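Local atomic coordinates of glucokinase (Leishmania braziliensis MHOM/BR/75/M2904, PDB entry 6EDI), a protein that probably catalyses the ATP-dependent phosphorylation of D-glucose to glucose 6-phosphate, as expected of a dimeric glucokinase of the actin-like ATPase superfamily. Residues Q381-F384 and L385-T388; M181-T185 and Q186-L190. All blocks are in the same frame, centred on the assembly; numbering follows the deposited sequence.

Contact 1. Residues Q381-F384 and L385-T388; sequences QFKF and LSRT
Phe384 and Arg387 lie side by side and point the same way. The ring atom CD1 of Phe384 stands over the centre of one guanidinium face, 3.8 Å from CZ of Arg387. The two planes are 53° apart, so the groups meet at a slant and do not stack flat. The Arg387 chain runs extended from CG to NE, and this length brings the guanidinium level with the ring. On the way its CG passes 3.3 Å from the carbonyl O of Phe384.

Among the polar contacts, Arg387 N gives a weak hydrogen bond to Phe384 O, 3.4 Å long. One residue on, Thr388 N bonds to Leu385 O at 3.2 Å. Ser386 OG lies 3.3 Å from Lys383 O. Glu379 OE1 accepts a hydrogen bond from the backbone N of Ser386 and a weak one from that of Leu385. Lys383 NZ turns back to Glu379 O.

Apolar contact is local: CD1 of Leu385 lies 3.9 Å from CB of Phe384.

Lys383 has positive phi and is the first residue to leave the helical path of helix 377-382. The chain then winds through a short helix-like turn to strand 389-393. Leu385 is buried against Ala335 and Thr338 of helix 317-341, and Phe384 rests on Met339 of the same helix.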
loop_
_atom_site.group_PDB
_atom_site.type_symbol
_atom_site.label_atom_id
_atom_site.label_comp_id
_atom_site.label_asym_id
_atom_site.label_seq_id
_atom_site.Cartn_x
_atom_site.Cartn_y
_atom_site.Cartn_z
ATOM N N GLN A 381 -18.084 13.503 -4.851
ATOM C CA GLN A 381 -17.809 14.025 -6.191
ATOM C C GLN A 381 -17.766 12.961 -7.271
ATOM O O GLN A 381 -18.232 13.195 -8.394
ATOM C CB GLN A 381 -16.500 14.813 -6.206
ATOM C CG GLN A 381 -16.493 16.039 -5.307
ATOM C CD GLN A 381 -15.151 16.732 -5.302
ATOM O OE1 GLN A 381 -14.271 16.411 -4.489
ATOM N NE2 GLN A 381 -14.976 17.687 -6.209
ATOM N N PHE A 382 -17.206 11.797 -6.950
ATOM C CA PHE A 382 -16.867 10.840 -8.008
ATOM C C PHE A 382 -17.315 9.387 -7.805
ATOM O O PHE A 382 -17.080 8.558 -8.688
ATOM C CB PHE A 382 -15.354 10.853 -8.291
ATOM C CG PHE A 382 -14.766 12.234 -8.452
ATOM C CD1 PHE A 382 -14.928 12.945 -9.641
ATOM C CD2 PHE A 382 -14.026 12.809 -7.426
ATOM C CE1 PHE A 382 -14.383 14.214 -9.790
ATOM C CE2 PHE A 382 -13.469 14.080 -7.565
ATOM C CZ PHE A 382 -13.653 14.784 -8.754
ATOM N N LYS A 383 -17.955 9.078 -6.676
ATOM C CA LYS A 383 -18.417 7.704 -6.389
ATOM C C LYS A 383 -17.298 6.659 -6.401
ATOM O O LYS A 383 -17.513 5.523 -6.853
ATOM C CB LYS A 383 -19.521 7.259 -7.369
ATOM C CG LYS A 383 -20.962 7.606 -6.987
ATOM C CD LYS A 383 -21.170 9.083 -6.800
ATOM C CE LYS A 383 -22.431 9.372 -5.994
ATOM N NZ LYS A 383 -22.186 10.269 -4.813
ATOM N N PHE A 384 -16.115 7.027 -5.910
ATOM C CA PHE A 384 -14.985 6.094 -5.879
ATOM C C PHE A 384 -15.173 4.998 -4.841
ATOM O O PHE A 384 -14.870 3.828 -5.092
ATOM C CB PHE A 384 -13.683 6.837 -5.541
ATOM C CG PHE A 384 -13.011 7.487 -6.724
ATOM C CD1 PHE A 384 -12.501 6.717 -7.762
ATOM C CD2 PHE A 384 -12.845 8.864 -6.775
ATOM C CE1 PHE A 384 -11.856 7.322 -8.854
ATOM C CE2 PHE A 384 -12.208 9.464 -7.854
ATOM C CZ PHE A 384 -11.713 8.700 -8.885
ATOM N N LEU A 385 -15.649 5.391 -3.665
ATOM C CA LEU A 385 -15.672 4.491 -2.505
ATOM C C LEU A 385 -16.782 3.436 -2.611
ATOM O O LEU A 385 -16.629 2.306 -2.136
ATOM C CB LEU A 385 -15.776 5.299 -1.202
ATOM C CG LEU A 385 -14.585 6.194 -0.812
ATOM C CD1 LEU A 385 -14.384 7.398 -1.721
ATOM C CD2 LEU A 385 -14.738 6.684 0.601
ATOM N N SER A 386 -17.892 3.798 -3.254
ATOM C CA SER A 386 -19.025 2.880 -3.394
ATOM C C SER A 386 -18.738 1.734 -4.368
ATOM O O SER A 386 -19.553 0.823 -4.520
ATOM C CB SER A 386 -20.270 3.646 -3.841
ATOM O OG SER A 386 -20.009 4.356 -5.032
ATOM N N ARG A 387 -17.579 1.775 -5.020
ATOM C CA ARG A 387 -17.169 0.675 -5.897
ATOM C C ARG A 387 -16.832 -0.574 -5.100
ATOM O O ARG A 387 -16.859 -1.687 -5.633
ATOM C CB ARG A 387 -15.957 1.072 -6.738
ATOM C CG ARG A 387 -16.189 2.283 -7.632
ATOM C CD ARG A 387 -14.909 2.631 -8.367
ATOM N NE ARG A 387 -15.061 3.763 -9.286
ATOM C CZ ARG A 387 -14.108 4.179 -10.109
ATOM N NH1 ARG A 387 -12.946 3.544 -10.134
ATOM N NH2 ARG A 387 -14.316 5.223 -10.911
ATOM N N THR A 388 -16.515 -0.377 -3.820
ATOM C CA THR A 388 -15.951 -1.426 -2.971
ATOM C C THR A 388 -16.998 -2.243 -2.209
ATOM O O THR A 388 -17.894 -1.690 -1.569
ATOM C CB THR A 388 -14.917 -0.821 -1.979
ATOM O OG1 THR A 388 -13.859 -0.201 -2.725
ATOM C CG2 THR A 388 -14.330 -1.896 -1.066
#

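Contact 2. Residues M181-T185 and Q186-L190; sequences MWKGT and QWDAL
Asp188 OD1 receives NZ of Lys183 at 2.6 Å, in a salt bridge. The ammonium approaches on the syn side of the carboxylate, 21° out of its plane, and OD2 of Asp188 is 3.0 Å from the same NZ. Lys183 is extended along its whole length, with CG anti to the backbone N (chi1 177°). Its chain crosses the Trp187 side chain at about a right angle, with CG 4.0 Å from CB of Trp187. Further along, Lys183 CE comes near Trp187 CD1. The indole nitrogen of Trp187 is held by Lys194 O.

Next to this bridge the backbone turns. Trp187 N bonds to Gly184 O at 3.3 Å, the donor standing above the carbonyl plane and 62° out of it. Water 1 also donates to Gly184 O and accepts from Asp188 N. It makes a further, weak bond to Thr185 O. Water 2 links Thr185 O, at 2.7 Å, to Ala189 N. The two waters thus take up the second and third amides of the short helix 187-190 and join them to carbonyls of the turn.

Upstream, Met181 and Trp182 both face Phe390 in a classic beta bulge, and Gly184 N bonds to Thr389 OG1. Residues 184-187 form a type I beta turn. It carries the chain from strand 178-182, an outermost strand, within this chain, of a six-stranded mixed sheet, into one weakly bonded turn of helix, with the Lys183-Asp188 pair joining the residue just after the strand to the helix.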
loop_
_atom_site.group_PDB
_atom_site.type_symbol
_atom_site.label_atom_id
_atom_site.label_comp_id
_atom_site.label_asym_id
_atom_site.label_seq_id
_atom_site.Cartn_x
_atom_site.Cartn_y
_atom_site.Cartn_z
ATOM N N MET A 181 -21.434 -6.886 4.066
ATOM C CA MET A 181 -22.075 -5.714 4.640
ATOM C C MET A 181 -22.833 -4.996 3.528
ATOM O O MET A 181 -24.021 -4.678 3.673
ATOM C CB MET A 181 -21.046 -4.797 5.292
ATOM C CG MET A 181 -20.333 -5.453 6.442
ATOM S SD MET A 181 -18.938 -4.549 7.150
ATOM C CE MET A 181 -19.676 -2.929 7.377
ATOM N N TRP A 182 -22.133 -4.739 2.420
ATOM C CA TRP A 182 -22.745 -4.182 1.226
ATOM C C TRP A 182 -21.911 -4.442 -0.023
ATOM O O TRP A 182 -20.676 -4.517 0.022
ATOM C CB TRP A 182 -23.049 -2.692 1.385
ATOM C CG TRP A 182 -21.861 -1.839 1.718
ATOM C CD1 TRP A 182 -20.859 -1.451 0.868
ATOM C CD2 TRP A 182 -21.567 -1.240 2.986
ATOM N NE1 TRP A 182 -19.954 -0.662 1.540
ATOM C CE2 TRP A 182 -20.370 -0.512 2.841
ATOM C CE3 TRP A 182 -22.202 -1.251 4.233
ATOM C CZ2 TRP A 182 -19.794 0.199 3.900
ATOM C CZ3 TRP A 182 -21.637 -0.539 5.284
ATOM C CH2 TRP A 182 -20.449 0.182 5.111
ATOM N N LYS A 183 -22.601 -4.592 -1.140
ATOM C CA LYS A 183 -21.955 -4.937 -2.383
ATOM C C LYS A 183 -21.594 -3.648 -3.098
ATOM O O LYS A 183 -22.406 -2.733 -3.187
ATOM C CB LYS A 183 -22.897 -5.792 -3.220
ATOM C CG LYS A 183 -22.380 -6.161 -4.591
ATOM C CD LYS A 183 -23.431 -6.960 -5.346
ATOM C CE LYS A 183 -23.151 -6.926 -6.823
ATOM N NZ LYS A 183 -24.037 -7.846 -7.607
ATOM N N GLY A 184 -20.364 -3.564 -3.585
ATOM C CA GLY A 184 -19.921 -2.386 -4.311
ATOM C C GLY A 184 -20.353 -2.394 -5.761
ATOM O O GLY A 184 -20.638 -3.442 -6.334
ATOM N N THR A 185 -20.373 -1.213 -6.368
ATOM C CA THR A 185 -20.819 -1.062 -7.749
ATOM C C THR A 185 -19.929 -1.773 -8.760
ATOM O O THR A 185 -20.348 -2.034 -9.887
ATOM C CB THR A 185 -20.845 0.414 -8.145
ATOM O OG1 THR A 185 -19.579 0.993 -7.833
ATOM C CG2 THR A 185 -21.920 1.160 -7.397
ATOM N N GLN A 186 -18.692 -2.053 -8.367
ATOM C CA GLN A 186 -17.698 -2.609 -9.274
ATOM C C GLN A 186 -17.563 -4.121 -9.146
ATOM O O GLN A 186 -16.745 -4.735 -9.842
ATOM C CB GLN A 186 -16.338 -1.957 -8.992
ATOM C CG GLN A 186 -15.332 -2.056 -10.138
ATOM C CD GLN A 186 -13.986 -1.428 -9.803
ATOM O OE1 GLN A 186 -13.587 -1.358 -8.644
ATOM N NE2 GLN A 186 -13.281 -0.969 -10.830
ATOM N N TRP A 187 -18.336 -4.721 -8.240
ATOM C CA TRP A 187 -18.212 -6.159 -7.993
ATOM C C TRP A 187 -18.503 -6.995 -9.240
ATOM O O TRP A 187 -17.660 -7.796 -9.659
ATOM C CB TRP A 187 -19.084 -6.651 -6.813
ATOM C CG TRP A 187 -18.931 -8.149 -6.693
ATOM C CD1 TRP A 187 -19.801 -9.117 -7.132
ATOM C CD2 TRP A 187 -17.793 -8.837 -6.172
ATOM N NE1 TRP A 187 -19.269 -10.371 -6.898
ATOM C CE2 TRP A 187 -18.036 -10.223 -6.309
ATOM C CE3 TRP A 187 -16.591 -8.416 -5.588
ATOM C CZ2 TRP A 187 -17.115 -11.188 -5.879
ATOM C CZ3 TRP A 187 -15.676 -9.373 -5.171
ATOM C CH2 TRP A 187 -15.942 -10.742 -5.315
ATOM N N ASP A 188 -19.682 -6.799 -9.832
ATOM C CA ASP A 188 -20.123 -7.605 -10.977
ATOM C C ASP A 188 -19.166 -7.524 -12.158
ATOM O O ASP A 188 -18.917 -8.514 -12.837
ATOM C CB ASP A 188 -21.534 -7.196 -11.434
ATOM C CG ASP A 188 -22.606 -7.518 -10.410
ATOM O OD1 ASP A 188 -22.371 -8.392 -9.551
ATOM O OD2 ASP A 188 -23.684 -6.892 -10.472
ATOM N N ALA A 189 -18.619 -6.340 -12.394
ATOM C CA ALA A 189 -17.731 -6.151 -13.528
ATOM C C ALA A 189 -16.429 -6.924 -13.351
ATOM O O ALA A 189 -15.770 -7.276 -14.328
ATOM C CB ALA A 189 -17.460 -4.677 -13.742
ATOM N N LEU A 190 -16.063 -7.201 -12.102
ATOM C CA LEU A 190 -14.781 -7.849 -11.824
ATOM C C LEU A 190 -14.898 -9.244 -11.229
ATOM O O LEU A 190 -13.882 -9.877 -10.976
ATOM C CB LEU A 190 -13.932 -6.980 -10.881
ATOM C CG LEU A 190 -12.885 -6.106 -11.577
ATOM C CD1 LEU A 190 -13.545 -5.044 -12.425
ATOM C CD2 LEU A 190 -11.946 -5.484 -10.563
HETATM O O HOH W 1 -21.499 -4.833 -8.830
HETATM O O HOH W 2 -19.928 -3.910 -11.715
#

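In the fold
Contact 2 comes first along the chain, and contact 1 follows some two hundred residues later. Their centres are nevertheless only 11 Å apart. Both flank the same pair of antiparallel neighbours in the six-stranded mixed sheet: contact 2 leaves strand 178-182, and contact 1 leads into strand 389-393. The two loops touch directly. Thr185 N lies 2.9 Å from Ser386 O, a probable hydrogen bond, and Gln186 CB packs against Arg387 O. This probable bond would carry the pairing of the two strands on into the loops beside them. Together the two contacts tie helix 377-382 and the short helix 187-190 to one margin of this sheet.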